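Local coordinates for protein DNA-directed RNA polymerase subunit L (Thermoplasma acidophilum, PDB 1XPP) that forms part of the archaeal DNA-directed RNA polymerase, probably as a dimerising subunit of the enzyme that transcribes DNA into RNA, at residues V39-K44 with V82-K87; Y53-K56 with N62-I65; D45-E50 with I78-R83. One frame throughout, in Å; residues are numbered along the deposited sequence.

Contact 1. Residues V39-K44 with V82-K87; sequences VEEILK and VRKLSK
E41 reaches from helix 32-42 to helix 74-105 and meets L85 and K84 there with different parts of its side chain. Its methylenes deal with the leucine: E41 CG lies 3.9 Å from L85 CG, and E41 CB is equally close to L85 CD1, the two side chains running alongside one another with opposite sense. The first torsion of E41 sends CG anti to the backbone N (chi1 -170°), and a bend at chi2 then turns the carboxylate along the leucine, with OE1 4.0 Å from L85 CD2. A glutamate suits this buried place because its aliphatic stem can pack on leucine while its charged end can be paired with a cation. That cation is K44 of its own segment, whose NZ forms a salt bridge of 2.9 Å with E41 OE1, meeting it on the syn side, 24° out of the carboxylate plane. Both segments fall within the RNA polymerase Rpb3/Rpb11 dimerisation domain, whose two helices pack on one antiparallel sheet; beyond this contact, V82 and L85 of the long helix lie against Y89 of a second copy of the protein. The other carboxylate oxygen, E41 OE2, rests on the stem of K84, 3.3 Å from CD. K84 NZ stays 4.2 Å from that oxygen, too far for a salt bridge, although the opposite charges probably still attract. Instead the ammonium donates to a water 2.8 Å from NZ, and this water in turn donates to the backbone oxygen of E41. With an alanine here in place of E41, K44 NZ is likely to lose its carboxylate partner and a gap to open beside L85. A lysine fits position 84 because its long chain can cover E41 while its ammonium stays on the exposed side, where the water binds it.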
loop_
_atom_site.group_PDB
_atom_site.type_symbol
_atom_site.label_atom_id
_atom_site.label_comp_id
_atom_site.label_asym_id
_atom_site.label_seq_id
_atom_site.Cartn_x
_atom_site.Cartn_y
_atom_site.Cartn_z
ATOM N N VAL D 39 0.659 -14.683 13.225
ATOM C CA VAL D 39 0.583 -16.127 13.111
ATOM C C VAL D 39 1.092 -16.799 14.398
ATOM O O VAL D 39 0.437 -17.722 14.906
ATOM C CB VAL D 39 1.285 -16.595 11.793
ATOM C CG1 VAL D 39 1.528 -18.107 11.789
ATOM C CG2 VAL D 39 0.443 -16.195 10.581
ATOM N N GLU D 40 2.206 -16.301 14.946
ATOM C CA GLU D 40 2.730 -16.799 16.238
ATOM C C GLU D 40 1.642 -16.712 17.317
ATOM O O GLU D 40 1.397 -17.662 18.078
ATOM C CB GLU D 40 3.970 -16.021 16.658
ATOM C CG GLU D 40 4.674 -16.578 17.897
ATOM C CD GLU D 40 5.718 -15.626 18.486
ATOM O OE1 GLU D 40 6.139 -15.817 19.651
ATOM O OE2 GLU D 40 6.121 -14.676 17.801
ATOM N N GLU D 41 0.935 -15.594 17.329
ATOM C CA GLU D 41 -0.148 -15.445 18.284
ATOM C C GLU D 41 -1.315 -16.413 18.041
ATOM O O GLU D 41 -1.839 -17.030 18.991
ATOM C CB GLU D 41 -0.613 -13.983 18.335
ATOM C CG GLU D 41 -1.577 -13.696 19.499
ATOM C CD GLU D 41 -0.898 -13.701 20.867
ATOM O OE1 GLU D 41 0.330 -13.850 20.957
ATOM O OE2 GLU D 41 -1.622 -13.563 21.876
ATOM N N ILE D 42 -1.742 -16.565 16.789
ATOM C CA ILE D 42 -2.883 -17.436 16.493
ATOM C C ILE D 42 -2.532 -18.882 16.872
ATOM O O ILE D 42 -3.407 -19.628 17.293
ATOM C CB ILE D 42 -3.256 -17.385 14.997
ATOM C CG1 ILE D 42 -3.809 -16.010 14.611
ATOM C CG2 ILE D 42 -4.277 -18.466 14.647
ATOM C CD1 ILE D 42 -3.702 -15.691 13.105
ATOM N N LEU D 43 -1.273 -19.263 16.680
ATOM C CA LEU D 43 -0.818 -20.618 17.040
ATOM C C LEU D 43 -0.879 -20.947 18.538
ATOM O O LEU D 43 -0.769 -22.126 18.901
ATOM C CB LEU D 43 0.596 -20.842 16.523
ATOM C CG LEU D 43 0.771 -21.132 15.025
ATOM C CD1 LEU D 43 2.230 -21.013 14.606
ATOM C CD2 LEU D 43 0.216 -22.498 14.662
ATOM N N LYS D 44 -1.059 -19.936 19.394
ATOM C CA LYS D 44 -1.160 -20.151 20.855
ATOM C C LYS D 44 -2.578 -20.568 21.245
ATOM O O LYS D 44 -2.821 -21.036 22.364
ATOM C CB LYS D 44 -0.792 -18.884 21.608
ATOM C CG LYS D 44 0.647 -18.437 21.461
ATOM C CD LYS D 44 0.839 -17.149 22.218
ATOM C CE LYS D 44 2.155 -16.522 21.923
ATOM N NZ LYS D 44 2.248 -15.209 22.615
ATOM N N VAL D 82 -5.638 -10.829 17.163
ATOM C CA VAL D 82 -5.450 -9.385 16.927
ATOM C C VAL D 82 -5.779 -8.627 18.216
ATOM O O VAL D 82 -5.025 -7.747 18.631
ATOM C CB VAL D 82 -6.323 -8.859 15.775
ATOM C CG1 VAL D 82 -6.210 -7.375 15.658
ATOM C CG2 VAL D 82 -5.877 -9.535 14.466
ATOM N N ARG D 83 -6.884 -8.983 18.843
ATOM C CA ARG D 83 -7.273 -8.257 20.075
ATOM C C ARG D 83 -6.249 -8.518 21.191
ATOM O O ARG D 83 -5.954 -7.595 21.992
ATOM C CB ARG D 83 -8.702 -8.602 20.520
ATOM C CG ARG D 83 -9.791 -8.318 19.449
ATOM C CD ARG D 83 -10.061 -6.815 19.153
ATOM N NE ARG D 83 -10.655 -6.602 17.820
ATOM C CZ ARG D 83 -11.377 -5.535 17.481
ATOM N NH1 ARG D 83 -11.638 -4.600 18.396
ATOM N NH2 ARG D 83 -11.850 -5.407 16.241
ATOM N N LYS D 84 -5.720 -9.739 21.301
ATOM C CA LYS D 84 -4.676 -9.991 22.322
ATOM C C LYS D 84 -3.457 -9.123 22.050
ATOM O O LYS D 84 -2.881 -8.529 22.971
ATOM C CB LYS D 84 -4.258 -11.463 22.339
ATOM C CG LYS D 84 -5.274 -12.402 22.948
ATOM C CD LYS D 84 -4.620 -13.760 23.166
ATOM C CE LYS D 84 -5.546 -14.912 22.832
ATOM N NZ LYS D 84 -4.783 -16.210 22.699
ATOM N N LEU D 85 -3.057 -9.037 20.781
ATOM C CA LEU D 85 -1.866 -8.268 20.412
ATOM C C LEU D 85 -2.028 -6.765 20.675
ATOM O O LEU D 85 -1.107 -6.111 21.165
ATOM C CB LEU D 85 -1.483 -8.505 18.950
ATOM C CG LEU D 85 -0.890 -9.911 18.750
ATOM C CD1 LEU D 85 -0.780 -10.205 17.251
ATOM C CD2 LEU D 85 0.455 -10.116 19.407
ATOM N N SER D 86 -3.213 -6.244 20.376
ATOM C CA SER D 86 -3.518 -4.849 20.652
ATOM C C SER D 86 -3.378 -4.607 22.146
ATOM O O SER D 86 -2.759 -3.607 22.577
ATOM C CB SER D 86 -4.969 -4.611 20.218
ATOM O OG SER D 86 -5.041 -4.722 18.789
ATOM N N LYS D 87 -3.922 -5.521 22.946
ATOM C CA LYS D 87 -3.836 -5.367 24.416
ATOM C C LYS D 87 -2.405 -5.444 24.917
ATOM O O LYS D 87 -2.011 -4.677 25.805
ATOM C CB LYS D 87 -4.669 -6.427 25.110
ATOM C CG LYS D 87 -4.560 -6.363 26.627
ATOM C CD LYS D 87 -5.446 -7.367 27.317
ATOM C CE LYS D 87 -5.200 -7.323 28.816
ATOM N NZ LYS D 87 -5.217 -5.934 29.322
HETATM O O HOH W 1 -4.446 -16.283 19.880
#

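Contact 2. Residues Y53-K56 with N62-I65; sequences YYIK and NPQI
Y54 and Q64 sit opposite each other, their side chains on one face of the sheet, while Y53 and I65 put theirs on the other. The Y54 ring stands with its edge to the partner strand: CD1 is 3.6 Å from Q64 O, which lies near the ring plane, and 4.3 Å from Q64 CB. Because CG is anti to the carbonyl carbon (chi1 -53°), the ring stays beside the backbone N that donates to this same oxygen. That bond, Y54 N to Q64 O, measures 2.8 Å and is answered by Q64 N to Y54 O at 3.1 Å. On the other face Y53 CB packs 4.2 Å from I65 CG2, and the Y53 ring leads away toward R36 and V39 of helix 32-42; a branched isoleucine suits the buried side beneath that helix, whereas an amphipathic tyrosine can span its border. Past the paired residues the I55 side chain lies slantwise to the proline ring, I55 CG1 4.0 Å from P63 CB. Proline has no N-H to offer, but P63 CA approaches Y54 O to 3.1 Å in a CA-H...O contact, and its ring turns an apolar flank to I55. With Y54-Q64 as the hydrogen-bonded and Y53-I65 as the non-hydrogen-bonded pair, this is the end of an antiparallel beta hairpin, where strands 48-54 and 64-69 part into their connecting loop.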
loop_
_atom_site.group_PDB
_atom_site.type_symbol
_atom_site.label_atom_id
_atom_site.label_comp_id
_atom_site.label_asym_id
_atom_site.label_seq_id
_atom_site.Cartn_x
_atom_site.Cartn_y
_atom_site.Cartn_z
ATOM N N TYR D 53 1.771 -18.416 7.606
ATOM C CA TYR D 53 1.943 -17.284 6.707
ATOM C C TYR D 53 2.694 -17.737 5.485
ATOM O O TYR D 53 3.526 -18.667 5.557
ATOM C CB TYR D 53 2.698 -16.130 7.370
ATOM C CG TYR D 53 4.065 -16.478 7.914
ATOM C CD1 TYR D 53 5.201 -16.471 7.075
ATOM C CD2 TYR D 53 4.229 -16.792 9.255
ATOM C CE1 TYR D 53 6.459 -16.793 7.585
ATOM C CE2 TYR D 53 5.476 -17.089 9.771
ATOM C CZ TYR D 53 6.583 -17.094 8.934
ATOM O OH TYR D 53 7.816 -17.408 9.480
ATOM N N TYR D 54 2.433 -17.031 4.395
ATOM C CA TYR D 54 3.123 -17.258 3.123
ATOM C C TYR D 54 3.611 -15.912 2.662
ATOM O O TYR D 54 2.827 -15.027 2.291
ATOM C CB TYR D 54 2.216 -17.885 2.088
ATOM C CG TYR D 54 1.546 -19.141 2.589
ATOM C CD1 TYR D 54 0.304 -19.092 3.252
ATOM C CD2 TYR D 54 2.171 -20.378 2.444
ATOM C CE1 TYR D 54 -0.320 -20.272 3.701
ATOM C CE2 TYR D 54 1.567 -21.532 2.894
ATOM C CZ TYR D 54 0.337 -21.478 3.514
ATOM O OH TYR D 54 -0.198 -22.672 3.929
ATOM N N ILE D 55 4.925 -15.735 2.710
ATOM C CA ILE D 55 5.471 -14.454 2.336
ATOM C C ILE D 55 6.432 -14.647 1.186
ATOM O O ILE D 55 6.192 -14.136 0.083
ATOM C CB ILE D 55 6.138 -13.767 3.526
ATOM C CG1 ILE D 55 5.086 -13.425 4.573
ATOM C CG2 ILE D 55 6.867 -12.496 3.074
ATOM C CD1 ILE D 55 5.646 -13.065 5.948
ATOM N N LYS D 56 7.529 -15.355 1.439
ATOM C CA LYS D 56 8.420 -15.642 0.304
ATOM C C LYS D 56 8.229 -16.988 -0.370
ATOM O O LYS D 56 8.717 -17.205 -1.490
ATOM C CB LYS D 56 9.879 -15.377 0.618
ATOM C CG LYS D 56 10.345 -15.756 1.974
ATOM C CD LYS D 56 11.240 -14.631 2.479
ATOM C CE LYS D 56 10.405 -13.408 2.866
ATOM N NZ LYS D 56 11.159 -12.120 2.770
ATOM N N ASN D 62 1.224 -11.232 -3.249
ATOM C CA ASN D 62 1.196 -10.572 -1.948
ATOM C C ASN D 62 1.039 -11.659 -0.897
ATOM O O ASN D 62 0.446 -12.711 -1.186
ATOM C CB ASN D 62 0.004 -9.611 -1.820
ATOM C CG ASN D 62 0.172 -8.348 -2.650
ATOM O OD1 ASN D 62 1.065 -7.533 -2.393
ATOM N ND2 ASN D 62 -0.657 -8.209 -3.681
ATOM N N PRO D 63 1.570 -11.415 0.316
ATOM C CA PRO D 63 1.449 -12.387 1.408
ATOM C C PRO D 63 -0.005 -12.830 1.667
ATOM O O PRO D 63 -0.993 -12.104 1.386
ATOM C CB PRO D 63 2.059 -11.647 2.601
ATOM C CG PRO D 63 3.069 -10.719 1.968
ATOM C CD PRO D 63 2.368 -10.238 0.718
ATOM N N GLN D 64 -0.097 -14.052 2.136
ATOM C CA GLN D 64 -1.356 -14.617 2.557
ATOM C C GLN D 64 -1.167 -15.272 3.920
ATOM O O GLN D 64 -0.051 -15.674 4.306
ATOM C CB GLN D 64 -1.805 -15.686 1.582
ATOM C CG GLN D 64 -2.354 -15.153 0.249
ATOM C CD GLN D 64 -2.674 -16.247 -0.741
ATOM O OE1 GLN D 64 -3.246 -17.269 -0.378
ATOM N NE2 GLN D 64 -2.357 -16.004 -2.020
ATOM N N ILE D 65 -2.255 -15.302 4.688
ATOM C CA ILE D 65 -2.300 -16.136 5.879
ATOM C C ILE D 65 -3.463 -17.111 5.772
ATOM O O ILE D 65 -4.491 -16.801 5.175
ATOM C CB ILE D 65 -2.371 -15.300 7.207
ATOM C CG1 ILE D 65 -3.657 -14.485 7.300
ATOM C CG2 ILE D 65 -1.164 -14.411 7.357
ATOM C CD1 ILE D 65 -3.958 -13.988 8.717
#

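Contact 3. Residues D45-E50 with I78-R83; sequences DDQVDE and IKRAVR
R80 spends two nitrogens on a single oxygen of D45: NH2 donates to OD1 over 2.7 Å and NE over 2.8 Å, a side-on grip in which the second carboxylate oxygen takes no part. Within the Rpb3/Rpb11 dimerisation domain, the salt bridge ties helix 74-105 to the type I beta turn, D45 to V48, that leads from helix 32-42 into strand 48-54. Both donors lie on the syn side of OD1 but approach from opposite faces of the carboxylate plane, which stands 75° from the guanidinium. The oxygen sits nearly in the plane of the arginine, at its edge, while the arginine straddles the plane of the acid. An aspartate suits the first place of the turn because its short side chain can serve two ends at once: OD2 accepts from the backbone N of Q47 at 2.9 Å, from above the carboxylate plane, closing an Asx turn. Having CG anti to the backbone N (chi1 -173°) carries the carboxylate to the arginine's side. Two N-H groups on OD1 and a third on OD2 probably hold the group firmly against rotation.

Arginine in turn has the length to cross from the helix and a flat head that can be covered. Q47 does the covering, its amide only 19° from parallel with the guanidinium. The amide oxygen is engaged by S71 OG, and this leaves the nitrogen turned to the arginine: Q47 NE2 lies over one guanidinium face, offset toward the rim, 3.6 Å from R80 CZ.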
loop_
_atom_site.group_PDB
_atom_site.type_symbol
_atom_site.label_atom_id
_atom_site.label_comp_id
_atom_site.label_asym_id
_atom_site.label_seq_id
_atom_site.Cartn_x
_atom_site.Cartn_y
_atom_site.Cartn_z
ATOM N N ASP D 45 -3.509 -20.402 20.317
ATOM C CA ASP D 45 -4.939 -20.654 20.536
ATOM C C ASP D 45 -5.239 -22.158 20.480
ATOM O O ASP D 45 -4.938 -22.825 19.486
ATOM C CB ASP D 45 -5.709 -19.914 19.446
ATOM C CG ASP D 45 -7.221 -19.933 19.630
ATOM O OD1 ASP D 45 -7.840 -19.020 19.097
ATOM O OD2 ASP D 45 -7.807 -20.840 20.263
ATOM N N ASP D 46 -5.830 -22.700 21.537
ATOM C CA ASP D 46 -6.095 -24.151 21.567
ATOM C C ASP D 46 -7.189 -24.611 20.588
ATOM O O ASP D 46 -7.358 -25.814 20.361
ATOM C CB ASP D 46 -6.401 -24.622 22.996
ATOM C CG ASP D 46 -7.726 -24.112 23.500
ATOM O OD1 ASP D 46 -8.649 -24.941 23.627
ATOM O OD2 ASP D 46 -7.863 -22.890 23.740
ATOM N N GLN D 47 -7.927 -23.676 20.005
ATOM C CA GLN D 47 -8.960 -24.011 19.039
ATOM C C GLN D 47 -8.401 -24.065 17.619
ATOM O O GLN D 47 -9.130 -24.408 16.678
ATOM C CB GLN D 47 -10.117 -23.006 19.091
ATOM C CG GLN D 47 -10.787 -22.890 20.477
ATOM C CD GLN D 47 -12.151 -22.300 20.390
ATOM O OE1 GLN D 47 -13.085 -22.959 19.925
ATOM N NE2 GLN D 47 -12.299 -21.045 20.831
ATOM N N VAL D 48 -7.122 -23.707 17.481
ATOM C CA VAL D 48 -6.484 -23.599 16.159
ATOM C C VAL D 48 -5.747 -24.878 15.801
ATOM O O VAL D 48 -4.948 -25.400 16.590
ATOM C CB VAL D 48 -5.545 -22.362 16.078
ATOM C CG1 VAL D 48 -4.664 -22.400 14.806
ATOM C CG2 VAL D 48 -6.383 -21.134 16.067
ATOM N N ASP D 49 -6.030 -25.346 14.588
ATOM C CA ASP D 49 -5.476 -26.562 14.020
ATOM C C ASP D 49 -4.191 -26.250 13.243
ATOM O O ASP D 49 -3.166 -26.909 13.417
ATOM C CB ASP D 49 -6.550 -27.137 13.090
ATOM C CG ASP D 49 -6.629 -28.620 13.115
ATOM O OD1 ASP D 49 -5.667 -29.279 12.663
ATOM O OD2 ASP D 49 -7.700 -29.126 13.522
ATOM N N GLU D 50 -4.245 -25.232 12.388
ATOM C CA GLU D 50 -3.071 -24.802 11.657
ATOM C C GLU D 50 -3.163 -23.311 11.428
ATOM O O GLU D 50 -4.242 -22.778 11.259
ATOM C CB GLU D 50 -2.972 -25.508 10.296
ATOM C CG GLU D 50 -1.922 -26.631 10.249
ATOM C CD GLU D 50 -1.993 -27.434 8.970
ATOM O OE1 GLU D 50 -2.002 -28.688 9.055
ATOM O OE2 GLU D 50 -2.055 -26.812 7.882
ATOM N N ILE D 78 -8.641 -15.481 14.251
ATOM C CA ILE D 78 -7.891 -14.288 13.855
ATOM C C ILE D 78 -8.242 -13.097 14.777
ATOM O O ILE D 78 -7.335 -12.437 15.311
ATOM C CB ILE D 78 -8.101 -13.926 12.393
ATOM C CG1 ILE D 78 -7.558 -15.072 11.524
ATOM C CG2 ILE D 78 -7.470 -12.530 12.108
ATOM C CD1 ILE D 78 -7.843 -14.940 10.032
ATOM N N LYS D 79 -9.532 -12.871 14.997
ATOM C CA LYS D 79 -9.948 -11.764 15.872
ATOM C C LYS D 79 -9.344 -11.902 17.275
ATOM O O LYS D 79 -8.820 -10.912 17.816
ATOM C CB LYS D 79 -11.474 -11.653 15.977
ATOM C CG LYS D 79 -11.907 -10.430 16.821
ATOM C CD LYS D 79 -13.413 -10.242 16.870
ATOM C CE LYS D 79 -13.741 -9.030 17.760
ATOM N NZ LYS D 79 -15.229 -8.968 17.936
ATOM N N ARG D 80 -9.433 -13.083 17.886
ATOM C CA ARG D 80 -8.867 -13.269 19.243
ATOM C C ARG D 80 -7.411 -12.843 19.303
ATOM O O ARG D 80 -6.956 -12.143 20.249
ATOM C CB ARG D 80 -9.033 -14.726 19.729
ATOM C CG ARG D 80 -10.529 -15.086 19.977
ATOM C CD ARG D 80 -10.683 -16.484 20.621
ATOM N NE ARG D 80 -10.199 -17.617 19.820
ATOM C CZ ARG D 80 -10.959 -18.288 18.957
ATOM N NH1 ARG D 80 -12.220 -17.919 18.722
ATOM N NH2 ARG D 80 -10.426 -19.325 18.299
ATOM N N ALA D 81 -6.648 -13.268 18.290
ATOM C CA ALA D 81 -5.225 -12.958 18.268
ATOM C C ALA D 81 -4.931 -11.488 18.094
ATOM O O ALA D 81 -4.021 -10.961 18.764
ATOM C CB ALA D 81 -4.517 -13.746 17.175
ATOM N N VAL D 82 -5.638 -10.829 17.163
ATOM C CA VAL D 82 -5.450 -9.385 16.927
ATOM C C VAL D 82 -5.779 -8.627 18.216
ATOM O O VAL D 82 -5.025 -7.747 18.631
ATOM C CB VAL D 82 -6.323 -8.859 15.775
ATOM C CG1 VAL D 82 -6.210 -7.375 15.658
ATOM C CG2 VAL D 82 -5.877 -9.535 14.466
ATOM N N ARG D 83 -6.884 -8.983 18.843
ATOM C CA ARG D 83 -7.273 -8.257 20.075
ATOM C C ARG D 83 -6.249 -8.518 21.191
ATOM O O ARG D 83 -5.954 -7.595 21.992
ATOM C CB ARG D 83 -8.702 -8.602 20.520
ATOM C CG ARG D 83 -9.791 -8.318 19.449
ATOM C CD ARG D 83 -10.061 -6.815 19.153
ATOM N NE ARG D 83 -10.655 -6.602 17.820
ATOM C CZ ARG D 83 -11.377 -5.535 17.481
ATOM N NH1 ARG D 83 -11.638 -4.600 18.396
ATOM N NH2 ARG D 83 -11.850 -5.407 16.241
#

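How the contacts relate
Contact 1 is the buried one, close to the centre of the chain, whereas contacts 2 and 3 lie at the surface, the former about 17 Å away from each of the others, centre to centre. The ranges of contacts 1 and 3 overlap on helix 74-105, and they fix successive parts of the chain, the last part of helix 32-42 and the turn after it, to that helix; I42 packs on A81 between them. Contact 2 instead joins two sheet strands through their backbones. Side chains bridge it to the helices: V39 touches Y53 and I65, and I65 meets I78. Charge is paired mainly within a segment in contact 1, but directly across in contact 3.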